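Local atomic coordinates of 4-oxalocrotonate decarboxylase NahK (Pseudomonas putida, PDB entry 5D2K), a protein that catalyses the metal-assisted decarboxylation of 2-oxohex-3-enedioate (4-oxalocrotonate) to 2-oxopent-4-enoate and CO2 in naphthalene degradation. Residues L68-T73 against A218-L223; T85-F90 against D166-T171; C130-V135 against P213-A218. The protein carries 1 engineered substitution. All coordinates share one frame; numbering follows the deposited sequence. Where two conformers were deposited one is given.

Contacts 1 and 2 meet along neighbouring antiparallel strands, 65-71 and 87-92: Gly71 N lies 2.7 Å from Ile87 O, and Lys69 N 2.9 Å from Gly89 O. Their centres are about 10 Å apart, and both reach 2-oxoadipate, contact 1 through Lys69 and Leu72, contact 2 through Ser169. Contact 3 shares Ala218 and helix 213-225 with contact 1 and lies nearer the N-terminal end of that helix, farther from the ligand; there Asn222 OD1 is 2.8 Å from Cys130 N. It stands apart from contact 2, centre to centre about 19 Å, and the side chain of Val217 is about 13 Å from the bound 2-oxoadipate and from the magnesium ion.

Contact 1 of 3, residues L68-T73 against A218-L223; sequences LKMGLT and AMLANL. With OOG (2-oxoadipic acid), chain D; EDO (1,2-ethanediol), chain H.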
loop_
_atom_site.group_PDB
_atom_site.type_symbol
_atom_site.label_atom_id
_atom_site.label_comp_id
_atom_site.label_asym_id
_atom_site.label_seq_id
_atom_site.Cartn_x
_atom_site.Cartn_y
_atom_site.Cartn_z
ATOM N N LEU A 68 -5.537 -0.737 -5.315
ATOM C CA LEU A 68 -4.946 -1.753 -4.457
ATOM C C LEU A 68 -3.482 -1.400 -4.207
ATOM O O LEU A 68 -2.885 -0.674 -5.007
ATOM C CB LEU A 68 -5.038 -3.145 -5.101
ATOM C CG LEU A 68 -6.432 -3.667 -5.418
ATOM C CD1 LEU A 68 -6.329 -4.917 -6.293
ATOM C CD2 LEU A 68 -7.220 -3.937 -4.139
ATOM N N LYS A 69 -2.905 -1.898 -3.112
ATOM C CA LYS A 69 -1.470 -1.728 -2.876
ATOM C C LYS A 69 -0.807 -3.057 -2.550
ATOM O O LYS A 69 -1.420 -3.958 -1.985
ATOM C CB LYS A 69 -1.169 -0.692 -1.765
ATOM C CG LYS A 69 -1.979 -0.784 -0.463
ATOM C CD LYS A 69 -1.341 -1.657 0.618
ATOM C CE LYS A 69 0.051 -1.188 1.034
ATOM N NZ LYS A 69 0.166 -0.227 2.201
ATOM N N MET A 70 0.441 -3.184 -2.974
ATOM C CA MET A 70 1.301 -4.283 -2.554
ATOM C C MET A 70 2.265 -3.773 -1.507
ATOM O O MET A 70 2.790 -2.651 -1.629
ATOM C CB MET A 70 2.056 -4.865 -3.745
ATOM C CG MET A 70 1.181 -5.743 -4.628
ATOM S SD MET A 70 0.804 -7.329 -3.876
ATOM C CE MET A 70 2.421 -8.082 -3.881
ATOM N N GLY A 71 2.494 -4.582 -0.480
ATOM C CA GLY A 71 3.409 -4.210 0.580
ATOM C C GLY A 71 4.460 -5.265 0.843
ATOM O O GLY A 71 4.256 -6.450 0.540
ATOM N N LEU A 72 5.577 -4.822 1.419
ATOM C CA LEU A 72 6.693 -5.693 1.763
ATOM C C LEU A 72 7.193 -6.419 0.520
ATOM O O LEU A 72 7.276 -7.646 0.476
ATOM C CB LEU A 72 6.288 -6.680 2.855
ATOM C CG LEU A 72 5.612 -5.970 4.038
ATOM C CD1 LEU A 72 5.260 -6.952 5.129
ATOM C CD2 LEU A 72 6.481 -4.822 4.584
ATOM N N THR A 73 7.532 -5.633 -0.488
ATOM C CA THR A 73 7.980 -6.164 -1.766
ATOM C C THR A 73 9.451 -5.853 -2.010
ATOM O O THR A 73 10.052 -6.358 -2.946
ATOM C CB THR A 73 7.152 -5.593 -2.943
ATOM O OG1 THR A 73 7.218 -4.159 -2.939
ATOM C CG2 THR A 73 5.700 -6.026 -2.832
ATOM N N ALA A 218 2.159 -8.859 -11.056
ATOM C CA ALA A 218 1.917 -10.285 -11.299
ATOM C C ALA A 218 1.639 -10.996 -9.980
ATOM O O ALA A 218 0.707 -11.799 -9.876
ATOM C CB ALA A 218 3.121 -10.927 -12.023
ATOM N N MET A 219 2.429 -10.675 -8.961
ATOM C CA MET A 219 2.244 -11.302 -7.662
ATOM C C MET A 219 0.873 -10.965 -7.075
ATOM O O MET A 219 0.216 -11.829 -6.498
ATOM C CB MET A 219 3.346 -10.890 -6.694
ATOM C CG MET A 219 3.234 -11.592 -5.365
ATOM S SD MET A 219 4.607 -11.248 -4.270
ATOM C CE MET A 219 5.925 -12.065 -5.170
ATOM N N LEU A 220 0.438 -9.717 -7.229
ATOM C CA LEU A 220 -0.881 -9.324 -6.743
ATOM C C LEU A 220 -1.978 -10.161 -7.409
ATOM O O LEU A 220 -2.898 -10.628 -6.731
ATOM C CB LEU A 220 -1.121 -7.826 -6.983
ATOM C CG LEU A 220 -2.503 -7.252 -6.662
ATOM C CD1 LEU A 220 -2.819 -7.417 -5.173
ATOM C CD2 LEU A 220 -2.552 -5.789 -7.055
ATOM N N ALA A 221 -1.882 -10.365 -8.717
ATOM C CA ALA A 221 -2.869 -11.185 -9.411
ATOM C C ALA A 221 -2.897 -12.587 -8.816
ATOM O O ALA A 221 -3.973 -13.161 -8.585
ATOM C CB ALA A 221 -2.579 -11.238 -10.927
ATOM N N ASN A 222 -1.716 -13.126 -8.547
ATOM C CA ASN A 222 -1.630 -14.481 -8.008
ATOM C C ASN A 222 -2.177 -14.574 -6.582
ATOM O O ASN A 222 -2.882 -15.531 -6.251
ATOM C CB ASN A 222 -0.186 -14.974 -8.096
ATOM C CG ASN A 222 0.239 -15.201 -9.541
ATOM O OD1 ASN A 222 -0.602 -15.496 -10.391
ATOM N ND2 ASN A 222 1.529 -15.039 -9.827
ATOM N N LEU A 223 -1.904 -13.563 -5.760
ATOM C CA LEU A 223 -2.442 -13.545 -4.396
ATOM C C LEU A 223 -3.969 -13.448 -4.404
ATOM O O LEU A 223 -4.659 -14.134 -3.632
ATOM C CB LEU A 223 -1.839 -12.382 -3.597
ATOM C CG LEU A 223 -0.359 -12.538 -3.243
ATOM C CD1 LEU A 223 0.219 -11.250 -2.670
ATOM C CD2 LEU A 223 -0.201 -13.688 -2.249
HETATM C C2 OOG D . 3.013 -2.362 5.877
HETATM C C3 OOG D . 2.833 -1.591 4.581
HETATM C C4 OOG D . 3.832 -2.049 3.539
HETATM C C6 OOG D . 5.020 -1.146 1.400
HETATM O O4 OOG D . 5.013 -0.388 0.403
HETATM O O3 OOG D . 6.008 -1.887 1.637
HETATM C C5 OOG D . 3.830 -1.144 2.327
HETATM C C1 OOG D . 3.877 -1.569 6.838
HETATM O O1 OOG D . 3.410 -1.162 7.942
HETATM O O2 OOG D . 5.073 -1.323 6.530
HETATM O O5 OOG D . 2.906 -0.407 2.059
HETATM C C1 EDO H . -5.094 -14.039 -0.192
HETATM O O1 EDO H . -5.720 -13.368 -1.308
HETATM C C2 EDO H . -3.581 -14.135 -0.384
HETATM O O2 EDO H . -3.042 -15.143 0.491
#
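With CG anti to its carbonyl carbon (chi1 -76°) and further bends at chi2 and chi3, Met70 curls its thioether against the helix, while Leu220 sends CG out anti to the backbone N to meet it. The sulfur, Met70 SD, lies 3.7 Å from Leu220 CB and almost as near to Leu220 CD1, so it is seated on the root and one branch of the leucine. Beyond it, the methyl Met70 CE is 4.0 Å from Leu223 CD1 and, in one of two conformers of Met219, also touches that residue's sulfur. The other branch of Leu220 reaches farther back along the strand, to Leu68: Leu220 CD2 packs 4.0 Å from Leu68 CD1. The contact is wholly apolar. Strand 68-71 runs across helix 218-223 at 103°, their axes 9.5 Å apart at closest approach, and Tyr88 of the adjacent strand packs on Met70, Leu220 and Leu223. The opposite side of the strand belongs to the ligand. Lys69 points away from the helix and, bent along its chain, places NZ 2.7 Å from O5 of 2-oxoadipate; Glu147, a magnesium ligand, forms a salt bridge with the same amine. Just past the strand, Leu72 N gives O3 of 2-oxoadipate a 3.0 Å bond, nearly straight at 167°. At Gly71 a side chain would run into the ligand. Here a helix packs across one face of a mixed sheet whose other face lines the pocket that holds 2-oxoadipate, probably the substrate site of this hydratase/decarboxylase family enzyme.

Contact 2 of 3, residues T85-F90 against D166-T171; sequences TPIYGF and DNASST. With OOG (2-oxoadipic acid), chain D; EDO (1,2-ethanediol), chain H.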
loop_
_atom_site.group_PDB
_atom_site.type_symbol
_atom_site.label_atom_id
_atom_site.label_comp_id
_atom_site.label_asym_id
_atom_site.label_seq_id
_atom_site.Cartn_x
_atom_site.Cartn_y
_atom_site.Cartn_z
ATOM N N THR A 85 7.279 -11.475 3.897
ATOM C CA THR A 85 6.130 -11.974 3.145
ATOM C C THR A 85 5.339 -10.831 2.500
ATOM O O THR A 85 4.776 -9.992 3.210
ATOM C CB THR A 85 5.175 -12.782 4.048
ATOM O OG1 THR A 85 4.635 -11.923 5.059
ATOM C CG2 THR A 85 5.910 -13.939 4.717
ATOM N N PRO A 86 5.287 -10.795 1.159
ATOM C CA PRO A 86 4.512 -9.754 0.470
ATOM C C PRO A 86 3.021 -9.892 0.717
ATOM O O PRO A 86 2.469 -10.996 0.711
ATOM C CB PRO A 86 4.824 -9.986 -1.006
ATOM C CG PRO A 86 6.085 -10.824 -1.011
ATOM C CD PRO A 86 5.962 -11.687 0.204
ATOM N N ILE A 87 2.384 -8.748 0.917
ATOM C CA ILE A 87 0.970 -8.681 1.259
ATOM C C ILE A 87 0.296 -7.635 0.387
ATOM O O ILE A 87 0.974 -6.835 -0.274
ATOM C CB ILE A 87 0.778 -8.324 2.745
ATOM C CG1 ILE A 87 1.409 -6.961 3.048
ATOM C CG2 ILE A 87 1.398 -9.408 3.634
ATOM C CD1 ILE A 87 1.243 -6.520 4.516
ATOM N N TYR A 88 -1.033 -7.633 0.370
ATOM C CA TYR A 88 -1.746 -6.573 -0.320
ATOM C C TYR A 88 -2.809 -5.968 0.604
ATOM O O TYR A 88 -3.144 -6.541 1.638
ATOM C CB TYR A 88 -2.381 -7.073 -1.630
ATOM C CG TYR A 88 -3.546 -8.041 -1.478
ATOM C CD1 TYR A 88 -4.832 -7.587 -1.197
ATOM C CD2 TYR A 88 -3.352 -9.414 -1.627
ATOM C CE1 TYR A 88 -5.891 -8.480 -1.070
ATOM C CE2 TYR A 88 -4.396 -10.309 -1.509
ATOM C CZ TYR A 88 -5.665 -9.842 -1.222
ATOM O OH TYR A 88 -6.713 -10.734 -1.092
ATOM N N GLY A 89 -3.305 -4.800 0.215
ATOM C CA GLY A 89 -4.438 -4.167 0.871
ATOM C C GLY A 89 -5.161 -3.306 -0.148
ATOM O O GLY A 89 -4.755 -3.241 -1.313
ATOM N N PHE A 90 -6.241 -2.654 0.272
ATOM C CA PHE A 90 -7.026 -1.826 -0.644
ATOM C C PHE A 90 -6.901 -0.337 -0.326
ATOM O O PHE A 90 -6.501 0.041 0.782
ATOM C CB PHE A 90 -8.508 -2.239 -0.604
ATOM C CG PHE A 90 -9.185 -1.918 0.705
ATOM C CD1 PHE A 90 -9.742 -0.662 0.929
ATOM C CD2 PHE A 90 -9.235 -2.859 1.722
ATOM C CE1 PHE A 90 -10.344 -0.356 2.145
ATOM C CE2 PHE A 90 -9.833 -2.568 2.929
ATOM C CZ PHE A 90 -10.389 -1.309 3.147
ATOM N N ASP A 166 -5.170 -5.354 9.338
ATOM C CA ASP A 166 -5.169 -3.884 9.393
ATOM C C ASP A 166 -4.948 -3.248 8.003
ATOM O O ASP A 166 -4.428 -2.131 7.881
ATOM C CB ASP A 166 -4.083 -3.428 10.388
ATOM C CG ASP A 166 -4.086 -1.927 10.662
ATOM O OD1 ASP A 166 -5.164 -1.313 10.736
ATOM O OD2 ASP A 166 -2.975 -1.366 10.817
ATOM N N ASN A 167 -5.357 -3.964 6.958
ATOM C CA ASN A 167 -5.281 -3.455 5.594
ATOM C C ASN A 167 -3.883 -2.949 5.223
ATOM O O ASN A 167 -3.728 -1.920 4.565
ATOM C CB ASN A 167 -6.313 -2.345 5.378
ATOM C CG ASN A 167 -6.504 -2.025 3.908
ATOM O OD1 ASN A 167 -6.335 -2.902 3.062
ATOM N ND2 ASN A 167 -6.825 -0.775 3.597
ATOM N N ALA A 168 -2.874 -3.694 5.657
ATOM C CA ALA A 168 -1.476 -3.389 5.339
ATOM C C ALA A 168 -1.103 -1.934 5.667
ATOM O O ALA A 168 -0.327 -1.313 4.951
ATOM C CB ALA A 168 -1.194 -3.701 3.871
ATOM N N SER A 169 -1.648 -1.416 6.771
ATOM C CA SER A 169 -1.274 -0.099 7.317
ATOM C C SER A 169 -1.653 1.083 6.412
ATOM O O SER A 169 -1.153 2.196 6.588
ATOM C CB SER A 169 0.233 -0.046 7.608
ATOM O OG SER A 169 0.657 -1.163 8.388
ATOM N N SER A 170 -2.550 0.857 5.461
ATOM C CA SER A 170 -2.886 1.907 4.506
ATOM C C SER A 170 -3.630 3.061 5.166
ATOM O O SER A 170 -4.440 2.847 6.077
ATOM C CB SER A 170 -3.740 1.336 3.375
ATOM O OG SER A 170 -3.091 0.247 2.735
ATOM N N THR A 171 -3.392 4.282 4.691
ATOM C CA THR A 171 -4.175 5.407 5.199
ATOM C C THR A 171 -4.237 6.623 4.252
ATOM O O THR A 171 -5.299 7.240 4.145
ATOM C CB THR A 171 -3.661 5.840 6.619
ATOM O OG1 THR A 171 -4.734 6.434 7.361
ATOM C CG2 THR A 171 -2.467 6.807 6.561
HETATM C C2 OOG D . 3.013 -2.362 5.877
HETATM C C3 OOG D . 2.833 -1.591 4.581
HETATM C C4 OOG D . 3.832 -2.049 3.539
HETATM C C6 OOG D . 5.020 -1.146 1.400
HETATM O O4 OOG D . 5.013 -0.388 0.403
HETATM O O3 OOG D . 6.008 -1.887 1.637
HETATM C C5 OOG D . 3.830 -1.144 2.327
HETATM C C1 OOG D . 3.877 -1.569 6.838
HETATM O O1 OOG D . 3.410 -1.162 7.942
HETATM O O2 OOG D . 5.073 -1.323 6.530
HETATM O O5 OOG D . 2.906 -0.407 2.059
HETATM C C1 EDO H . -5.094 -14.039 -0.192
HETATM O O1 EDO H . -5.720 -13.368 -1.308
HETATM C C2 EDO H . -3.581 -14.135 -0.384
HETATM O O2 EDO H . -3.042 -15.143 0.491
#
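The carboxamide of Asn167, carried outward by a CG anti to the backbone N (chi1 -166°), grips the backbone of Phe90 at both ends. Its OD1 accepts from Phe90 N at 2.8 Å, on a lone pair in the carbonyl plane, and its ND2 donates to Phe90 O at 2.9 Å, the donor tilted 25° from the plane of that carbonyl. The same amide lies over one face of the Phe90 ring, the two planes 25° apart, with ND2 3.5 Å above the ring near its centre. Bonds and ring together fix its rotation. An alanine in place of Asn167 is likely to leave both polar backbone atoms of Phe90 without these partners and to uncover the ring face that the amide occupies. Gly89 lets OD1 in close, since a side chain there would collide with it. Next along the loop, Ala168 CB packs 3.8 Å from Ile87 CD1. Farther out, the loop holds its own shape: Asn167 O accepts both Ser170 N and Ser170 OG, the hydroxyl at 2.9 Å. Ser169 faces the other way, its OG 2.8 Å from O1 of 2-oxoadipate, while Ala168 O receives a hydrogen bond from Lys69 NZ. Asn167, at positive phi, is the C-prime residue of the Schellman motif that ends helix 160-165; this helix-ending loop docks on strand 87-92 and forms part of the ligand pocket.

Contact 3 of 3, residues C130-V135 against P213-A218; sequences CHLGDV and PLSSVA
A short helical turn, 132-135, packs against the first turns of helix 213-225 in a contact of apolar side chains at the periphery of the fold. Val135 carries much of it, meeting three helix residues: CG1, anti to the backbone N (chi1 168°), lies 3.6 Å from Val217 CG1 and 4.1 Å from Leu214 CD2, and CG2 is 3.7 Å from Ala218 CB. Leu132 reaches across at about a right angle to Leu214, its CD1 pressed to 3.5 Å from Leu214 CB, tighter than usual for carbons; the same methyl also lies against Ser215 OG. Ala218 CB is covered from the loop side by the carbonyl of Cys130, whose O is 3.7 Å away, while Cys130 SG rests beside Ala218 CA at 3.9 Å. The turn is braced from within, since Asp134 OD2 accepts His131 N at 2.8 Å through its anti lone pair. One turn farther along helix 213-225, Asn222 OD1 takes a hydrogen bond from Cys130 N, tying the entrance of the turn to that helix. Pro213 and Val217 also touch Ile117 and Val119, so the start of the helix meets both this turn and strand 112-121.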
loop_
_atom_site.group_PDB
_atom_site.type_symbol
_atom_site.label_atom_id
_atom_site.label_comp_id
_atom_site.label_asym_id
_atom_site.label_seq_id
_atom_site.Cartn_x
_atom_site.Cartn_y
_atom_site.Cartn_z
ATOM N N CYS A 130 0.160 -16.074 -13.054
ATOM C CA CYS A 130 0.446 -14.810 -13.732
ATOM C C CYS A 130 1.943 -14.520 -13.711
ATOM O O CYS A 130 2.566 -14.550 -12.656
ATOM C CB CYS A 130 -0.324 -13.656 -13.075
ATOM S SG CYS A 130 -0.285 -12.090 -14.012
ATOM N N HIS A 131 2.521 -14.253 -14.882
ATOM C CA HIS A 131 3.946 -13.968 -14.995
ATOM C C HIS A 131 4.175 -12.540 -15.466
ATOM O O HIS A 131 3.260 -11.867 -15.927
ATOM C CB HIS A 131 4.628 -14.941 -15.971
ATOM C CG HIS A 131 4.551 -16.376 -15.550
ATOM N ND1 HIS A 131 5.434 -16.939 -14.653
ATOM C CD2 HIS A 131 3.701 -17.367 -15.912
ATOM C CE1 HIS A 131 5.126 -18.212 -14.476
ATOM N NE2 HIS A 131 4.077 -18.496 -15.226
ATOM N N LEU A 132 5.416 -12.093 -15.351
ATOM C CA LEU A 132 5.814 -10.771 -15.810
ATOM C C LEU A 132 5.320 -10.475 -17.233
ATOM O O LEU A 132 4.751 -9.416 -17.504
ATOM C CB LEU A 132 7.342 -10.661 -15.720
ATOM C CG LEU A 132 8.004 -9.307 -15.949
ATOM C CD1 LEU A 132 7.387 -8.270 -15.040
ATOM C CD2 LEU A 132 9.490 -9.419 -15.681
ATOM N N GLY A 133 5.514 -11.419 -18.151
ATOM C CA GLY A 133 5.062 -11.231 -19.521
ATOM C C GLY A 133 3.560 -11.076 -19.716
ATOM O O GLY A 133 3.124 -10.529 -20.723
ATOM N N ASP A 134 2.772 -11.565 -18.762
ATOM C CA ASP A 134 1.316 -11.452 -18.809
ATOM C C ASP A 134 0.839 -10.048 -18.446
ATOM O O ASP A 134 -0.264 -9.647 -18.799
ATOM C CB ASP A 134 0.671 -12.461 -17.845
ATOM C CG ASP A 134 0.891 -13.906 -18.267
ATOM O OD1 ASP A 134 0.563 -14.245 -19.423
ATOM O OD2 ASP A 134 1.377 -14.707 -17.438
ATOM N N VAL A 135 1.676 -9.316 -17.719
ATOM C CA VAL A 135 1.289 -8.035 -17.134
ATOM C C VAL A 135 1.505 -6.871 -18.097
ATOM O O VAL A 135 0.776 -5.883 -18.078
ATOM C CB VAL A 135 2.097 -7.777 -15.822
ATOM C CG1 VAL A 135 1.956 -6.338 -15.330
ATOM C CG2 VAL A 135 1.684 -8.773 -14.734
ATOM N N PRO A 213 9.028 -3.554 -10.732
ATOM C CA PRO A 213 7.682 -3.258 -10.207
ATOM C C PRO A 213 6.540 -4.056 -10.869
ATOM O O PRO A 213 5.527 -4.355 -10.217
ATOM C CB PRO A 213 7.541 -1.752 -10.476
ATOM C CG PRO A 213 8.942 -1.240 -10.303
ATOM C CD PRO A 213 9.793 -2.318 -10.993
ATOM N N LEU A 214 6.701 -4.429 -12.134
ATOM C CA LEU A 214 5.642 -5.194 -12.792
ATOM C C LEU A 214 5.543 -6.622 -12.221
ATOM O O LEU A 214 4.490 -7.260 -12.316
ATOM C CB LEU A 214 5.863 -5.216 -14.307
ATOM C CG LEU A 214 5.725 -3.862 -15.005
ATOM C CD1 LEU A 214 5.784 -4.022 -16.517
ATOM C CD2 LEU A 214 4.428 -3.151 -14.581
ATOM N N SER A 215 6.615 -7.116 -11.594
ATOM C CA SER A 215 6.541 -8.425 -10.930
ATOM C C SER A 215 5.633 -8.359 -9.711
ATOM O O SER A 215 5.025 -9.351 -9.317
ATOM C CB SER A 215 7.932 -8.921 -10.519
ATOM O OG SER A 215 8.714 -9.233 -11.673
ATOM N N SER A 216 5.555 -7.179 -9.104
ATOM C CA SER A 216 4.641 -6.965 -7.999
ATOM C C SER A 216 3.184 -7.074 -8.454
ATOM O O SER A 216 2.334 -7.627 -7.739
ATOM C CB SER A 216 4.914 -5.596 -7.374
ATOM O OG SER A 216 4.104 -5.410 -6.227
ATOM N N VAL A 217 2.899 -6.535 -9.639
ATOM C CA VAL A 217 1.574 -6.622 -10.242
ATOM C C VAL A 217 1.215 -8.095 -10.508
ATOM O O VAL A 217 0.098 -8.532 -10.224
ATOM C CB VAL A 217 1.481 -5.803 -11.556
ATOM C CG1 VAL A 217 0.102 -5.970 -12.208
ATOM C CG2 VAL A 217 1.761 -4.326 -11.294
ATOM N N ALA A 218 2.159 -8.859 -11.056
ATOM C CA ALA A 218 1.917 -10.285 -11.299
ATOM C C ALA A 218 1.639 -10.996 -9.980
ATOM O O ALA A 218 0.707 -11.799 -9.876
ATOM C CB ALA A 218 3.121 -10.927 -12.023
#